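Local coordinates for ABC transporter, periplasmic substrate-binding protein (Vibrio cholerae O1 biovar eltor, PDB 1TWY) that probably captures phosphate in the periplasm as the substrate-binding receptor of an ABC-type importer, at residues A112-N117 with G138-K143; N185-M190 with G202-G207. All blocks are in the same frame, centred on the assembly; numbering follows the deposited sequence. Where two conformers were deposited one is given.

Interaction 1: A112-N117 with G138-K143; sequences ANPVTN and GGNDQK
P114 and N140 meet side chain to side chain at the protein surface, where the loop after strand 96-109 passes the loop that runs from helix 120-128 to strand 145-149. Along N140, the CA–CB bond lies aside from the other loop, and the side chain only turns in further out. With CG anti to the carbonyl carbon (chi1 -58°), the amide is carried over to the proline ring. Amide carbon CG of N140 then stands 4.1 Å from P114 CD. Its two branches meet neighbouring ring atoms: N140 ND2 comes to 3.6 Å from P114 CD, while N140 OD1 lies nearer the next ring atom, 3.9 Å from P114 CG. The amide and ring meet at a slant, and this is van der Waals contact, since carbon atoms answer both polar branches.

V115 supplies the second patch. Its CG2 branch sits beside the backbone N and rests on the glycine backbone, 3.7 Å from G139 N. G139 has no CB, so the methyl can settle on the main chain itself. G138 C lies near the same methyl, 4.1 Å from V115 CG2.

A water joins the loops near N113. It accepts from N140 N at 2.9 Å and donates, weakly, to N113 OD1. The same OD1 takes the backbone N-H of V115 (3.0 Å from V115 N, 163° at the hydrogen), which closes an Asx turn and holds the carbonyl that the water also meets. K214 NZ also bonds to the carbonyl oxygens of N113 and V115, and the side chains of N113 and V115 touch W134.

No direct hydrogen bond crosses between 112-117 and 138-143, and just 171 Å² is buried. The chemistry is that of a light surface contact: proline and valine carbons against an amide and glycine backbone, with one water as the polar bridge.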
loop_
_atom_site.group_PDB
_atom_site.type_symbol
_atom_site.label_atom_id
_atom_site.label_comp_id
_atom_site.label_asym_id
_atom_site.label_seq_id
_atom_site.Cartn_x
_atom_site.Cartn_y
_atom_site.Cartn_z
ATOM N N ALA A 112 5.932 14.067 21.365
ATOM C CA ALA A 112 6.912 14.990 21.873
ATOM C C ALA A 112 7.882 15.473 20.817
ATOM O O ALA A 112 8.528 16.525 20.966
ATOM C CB ALA A 112 7.621 14.418 23.024
ATOM N N ASN A 113 8.029 14.713 19.755
ATOM C CA ASN A 113 9.001 15.099 18.724
ATOM C C ASN A 113 8.608 16.398 18.006
ATOM O O ASN A 113 7.562 16.545 17.444
ATOM C CB ASN A 113 9.161 13.923 17.806
ATOM C CG ASN A 113 10.302 14.052 16.841
ATOM O OD1 ASN A 113 10.687 15.175 16.444
ATOM N ND2 ASN A 113 10.765 12.881 16.346
ATOM N N PRO A 114 9.474 17.445 18.035
ATOM C CA PRO A 114 9.119 18.697 17.355
ATOM C C PRO A 114 9.038 18.690 15.853
ATOM O O PRO A 114 8.481 19.635 15.276
ATOM C CB PRO A 114 10.231 19.686 17.827
ATOM C CG PRO A 114 11.357 18.833 18.258
ATOM C CD PRO A 114 10.715 17.552 18.812
ATOM N N VAL A 115 9.617 17.677 15.215
ATOM C CA VAL A 115 9.606 17.577 13.780
ATOM C C VAL A 115 8.162 17.507 13.283
ATOM O O VAL A 115 7.291 16.816 13.858
ATOM C CB VAL A 115 10.450 16.357 13.338
ATOM C CG1 VAL A 115 10.314 16.005 11.885
ATOM C CG2 VAL A 115 11.959 16.599 13.731
ATOM N N THR A 116 7.911 18.295 12.269
ATOM C CA THR A 116 6.613 18.354 11.636
ATOM C C THR A 116 6.551 17.857 10.187
ATOM O O THR A 116 5.466 17.872 9.585
ATOM C CB THR A 116 6.049 19.782 11.657
ATOM O OG1 THR A 116 6.930 20.705 10.981
ATOM C CG2 THR A 116 5.833 20.285 13.107
ATOM N N ASN A 117 7.729 17.606 9.562
ATOM C CA ASN A 117 7.842 17.368 8.171
ATOM C C ASN A 117 9.149 16.647 7.907
ATOM O O ASN A 117 10.097 16.851 8.650
ATOM C CB ASN A 117 7.894 18.681 7.413
ATOM C CG ASN A 117 8.107 18.476 5.916
ATOM O OD1 ASN A 117 7.384 17.740 5.232
ATOM N ND2 ASN A 117 9.181 19.137 5.395
ATOM N N GLY A 138 16.146 18.697 12.128
ATOM C CA GLY A 138 15.468 19.815 12.787
ATOM C C GLY A 138 14.799 19.479 14.109
ATOM O O GLY A 138 13.986 20.258 14.630
ATOM N N GLY A 139 15.138 18.319 14.653
ATOM C CA GLY A 139 14.687 17.848 15.963
ATOM C C GLY A 139 15.613 18.015 17.133
ATOM O O GLY A 139 16.603 18.790 17.053
ATOM N N ASN A 140 15.322 17.274 18.193
ATOM C CA ASN A 140 16.166 17.188 19.380
ATOM C C ASN A 140 17.451 16.453 19.107
ATOM O O ASN A 140 17.549 15.650 18.183
ATOM C CB ASN A 140 15.497 16.541 20.540
ATOM C CG ASN A 140 14.214 17.263 20.963
ATOM O OD1 ASN A 140 14.162 18.498 20.935
ATOM N ND2 ASN A 140 13.156 16.494 21.273
ATOM N N ASP A 141 18.428 16.702 19.962
ATOM C CA ASP A 141 19.598 15.862 20.016
ATOM C C ASP A 141 19.361 14.485 20.650
ATOM O O ASP A 141 19.425 14.221 21.872
ATOM C CB ASP A 141 20.736 16.655 20.743
ATOM C CG ASP A 141 22.017 15.866 20.833
ATOM O OD1 ASP A 141 22.216 14.771 20.272
ATOM O OD2 ASP A 141 22.959 16.295 21.497
ATOM N N GLN A 142 19.074 13.529 19.795
ATOM C CA GLN A 142 18.691 12.206 20.259
ATOM C C GLN A 142 18.796 11.250 19.057
ATOM O O GLN A 142 18.395 11.591 17.989
ATOM C CB GLN A 142 17.271 12.255 20.769
ATOM C CG GLN A 142 16.723 10.904 21.216
ATOM C CD GLN A 142 15.257 10.959 21.719
ATOM O OE1 GLN A 142 14.462 11.774 21.271
ATOM N NE2 GLN A 142 14.977 10.170 22.691
ATOM N N LYS A 143 19.398 10.107 19.311
ATOM C CA LYS A 143 19.595 9.029 18.384
ATOM C C LYS A 143 18.225 8.553 17.905
ATOM O O LYS A 143 17.288 8.278 18.716
ATOM C CB LYS A 143 20.386 7.881 18.961
ATOM C CG LYS A 143 20.740 6.761 17.992
ATOM C CD LYS A 143 21.712 5.740 18.613
ATOM C CE LYS A 143 21.982 4.613 17.617
ATOM N NZ LYS A 143 22.200 5.086 16.190
HETATM O O HOH W 1 13.296 15.320 17.649
#

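Interaction 2: N185-M190 with G202-G207; sequences NSNSMM and GFISIG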
loop_
_atom_site.group_PDB
_atom_site.type_symbol
_atom_site.label_atom_id
_atom_site.label_comp_id
_atom_site.label_asym_id
_atom_site.label_seq_id
_atom_site.Cartn_x
_atom_site.Cartn_y
_atom_site.Cartn_z
ATOM N N ASN A 185 5.086 -5.968 14.031
ATOM C CA ASN A 185 4.286 -6.868 13.217
ATOM C C ASN A 185 2.817 -6.443 12.986
ATOM O O ASN A 185 2.043 -7.265 12.450
ATOM C CB ASN A 185 4.367 -8.286 13.739
ATOM C CG ASN A 185 3.587 -8.503 14.932
ATOM O OD1 ASN A 185 3.205 -7.555 15.610
ATOM N ND2 ASN A 185 3.278 -9.848 15.241
ATOM N N SER A 186 2.512 -5.182 13.237
ATOM C CA SER A 186 1.204 -4.609 12.915
ATOM C C SER A 186 1.228 -3.133 13.035
ATOM O O SER A 186 2.087 -2.519 13.742
ATOM C CB SER A 186 0.218 -5.241 13.926
ATOM O OG SER A 186 0.364 -4.727 15.264
ATOM N N ASN A 187 0.208 -2.449 12.469
ATOM C CA ASN A 187 -0.008 -1.053 12.701
ATOM C C ASN A 187 -0.178 -0.742 14.145
ATOM O O ASN A 187 0.286 0.271 14.657
ATOM C CB ASN A 187 -1.225 -0.543 11.921
ATOM C CG ASN A 187 -0.999 -0.487 10.437
ATOM O OD1 ASN A 187 0.045 0.038 9.948
ATOM N ND2 ASN A 187 -2.075 -0.886 9.687
ATOM N N SER A 188 -0.922 -1.630 14.874
ATOM C CA SER A 188 -1.184 -1.377 16.241
ATOM C C SER A 188 0.099 -1.312 17.102
ATOM O O SER A 188 0.264 -0.451 17.943
ATOM C CB SER A 188 -2.105 -2.498 16.720
ATOM O OG SER A 188 -3.425 -2.164 16.426
HETATM N N MSE A 189 0.951 -2.256 16.780
HETATM C CA MSE A 189 2.187 -2.451 17.584
HETATM C C MSE A 189 3.121 -1.288 17.163
HETATM O O MSE A 189 3.837 -0.761 17.972
HETATM C CB MSE A 189 2.849 -3.802 17.368
HETATM C CG MSE A 189 4.079 -3.984 18.209
HETATM SE SE MSE A 189 4.820 -5.742 17.929
HETATM C CE MSE A 189 6.336 -5.503 18.924
HETATM N N MSE A 190 3.100 -0.866 15.916
HETATM C CA MSE A 190 3.872 0.283 15.493
HETATM C C MSE A 190 3.490 1.529 16.265
HETATM O O MSE A 190 4.344 2.284 16.696
HETATM C CB MSE A 190 3.697 0.518 14.003
HETATM C CG MSE A 190 4.340 1.724 13.455
HETATM SE SE MSE A 190 6.289 1.495 13.341
HETATM C CE MSE A 190 6.491 0.569 11.987
ATOM N N GLY A 202 8.317 5.738 12.471
ATOM C CA GLY A 202 7.796 4.603 11.775
ATOM C C GLY A 202 6.766 5.012 10.730
ATOM O O GLY A 202 6.621 6.173 10.422
ATOM N N PHE A 203 6.151 4.004 10.131
ATOM C CA PHE A 203 5.113 4.184 9.048
ATOM C C PHE A 203 3.949 3.256 9.375
ATOM O O PHE A 203 4.122 2.132 9.890
ATOM C CB PHE A 203 5.647 3.991 7.660
ATOM C CG PHE A 203 6.286 2.698 7.403
ATOM C CD1 PHE A 203 7.633 2.500 7.684
ATOM C CD2 PHE A 203 5.546 1.614 6.960
ATOM C CE1 PHE A 203 8.232 1.279 7.543
ATOM C CE2 PHE A 203 6.180 0.355 6.824
ATOM C CZ PHE A 203 7.545 0.226 7.089
ATOM N N ILE A 204 2.762 3.689 9.035
ATOM C CA ILE A 204 1.508 2.933 9.232
ATOM C C ILE A 204 0.564 3.291 8.096
ATOM O O ILE A 204 0.677 4.314 7.417
ATOM C CB ILE A 204 0.808 3.297 10.527
ATOM C CG1 ILE A 204 0.440 4.815 10.666
ATOM C CG2 ILE A 204 1.597 2.845 11.804
ATOM C CD1 ILE A 204 -0.332 5.053 12.028
ATOM N N SER A 205 -0.377 2.404 7.834
ATOM C CA SER A 205 -1.475 2.732 6.926
ATOM C C SER A 205 -2.195 4.017 7.390
ATOM O O SER A 205 -2.422 4.244 8.572
ATOM C CB SER A 205 -2.519 1.607 6.928
ATOM O OG SER A 205 -1.942 0.286 6.968
ATOM N N ILE A 206 -2.533 4.905 6.434
ATOM C CA ILE A 206 -3.022 6.197 6.780
ATOM C C ILE A 206 -4.326 6.144 7.580
ATOM O O ILE A 206 -4.518 6.935 8.521
ATOM C CB ILE A 206 -3.149 7.049 5.473
ATOM C CG1 ILE A 206 -3.359 8.481 5.835
ATOM C CG2 ILE A 206 -4.322 6.479 4.551
ATOM C CD1 ILE A 206 -3.042 9.370 4.688
ATOM N N GLY A 207 -5.114 5.112 7.316
ATOM C CA GLY A 207 -6.361 4.858 8.045
ATOM C C GLY A 207 -6.187 4.488 9.492
ATOM O O GLY A 207 -7.088 4.742 10.304
HETATM O O HOH W 2 2.736 -0.371 10.059
#
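The first turn of helix 187-196 lies over the end of strand 200-205, with the CA atoms of N187 and I204 5.5 Å apart and those of M190 and G202 further separated. N187 grips the strand end with both amide branches. Its ND2 donates to S205 OG at 3.0 Å (155° at the hydrogen), the hydroxyl standing 20° out of the amide plane. Its OD1 accepts from S205 N at 3.2 Å, but that donor lies above the carbonyl plane, 48° out of it, so the bond misses the lone pairs. A water also donates to N187 OD1, at 2.7 Å, and to F203 O, giving the carbonyl a second partner and tying it to the strand backbone. Two bonds to one serine fix the rotation of the amide.

One turn on, selenomethionine M190 reaches toward the strand. CG leaves anti to the backbone N, and bends at chi2 and chi3 bring SE and CE against the main chain of G202 and F203. M190 CG presses on I204 CG2 at 3.4 Å, tighter than usual for two carbons. Its SE rests over bare glycine backbone, 3.8 Å from G202 CA, and its CE lies 3.5 Å from F203 O. This apolar end covers a buried polar atom, F203 N, which has no partner in the model.

At the helix start, S186 is the N-cap, its OG accepting from M189 N at 3.0 Å. Strand 200-205 runs between 145-149, parallel, and 96-109, antiparallel. M190 also touches V147 and V184, whereas F203 turns away from the helix to stack on F159. Strand 182-184, helix 187-196 and strand 200-205 thus form a beta-alpha-beta crossover, with 145-149 between its two strands.

Both contacts lie on the same side of the chain's centre, with their own centres 20 Å apart and nearest atoms about 8 Å apart, so they do not touch. Shared strands relate them. Strand 96-109, which leads into 112-117, pairs with strand 200-205 of interaction 2; strand 145-149, which follows 138-143, is that strand's parallel neighbour. A more direct tie is the bond from Q142 NE2 to T198 OG1, in the turn between helix 187-196 and strand 200-205. Interaction 2 is buried, its centre about 12 Å from that of the chain, whereas interaction 1 is at the surface, its centre about 26 Å away. The magnesium ion is bound at G164 and T166, outside both contacts.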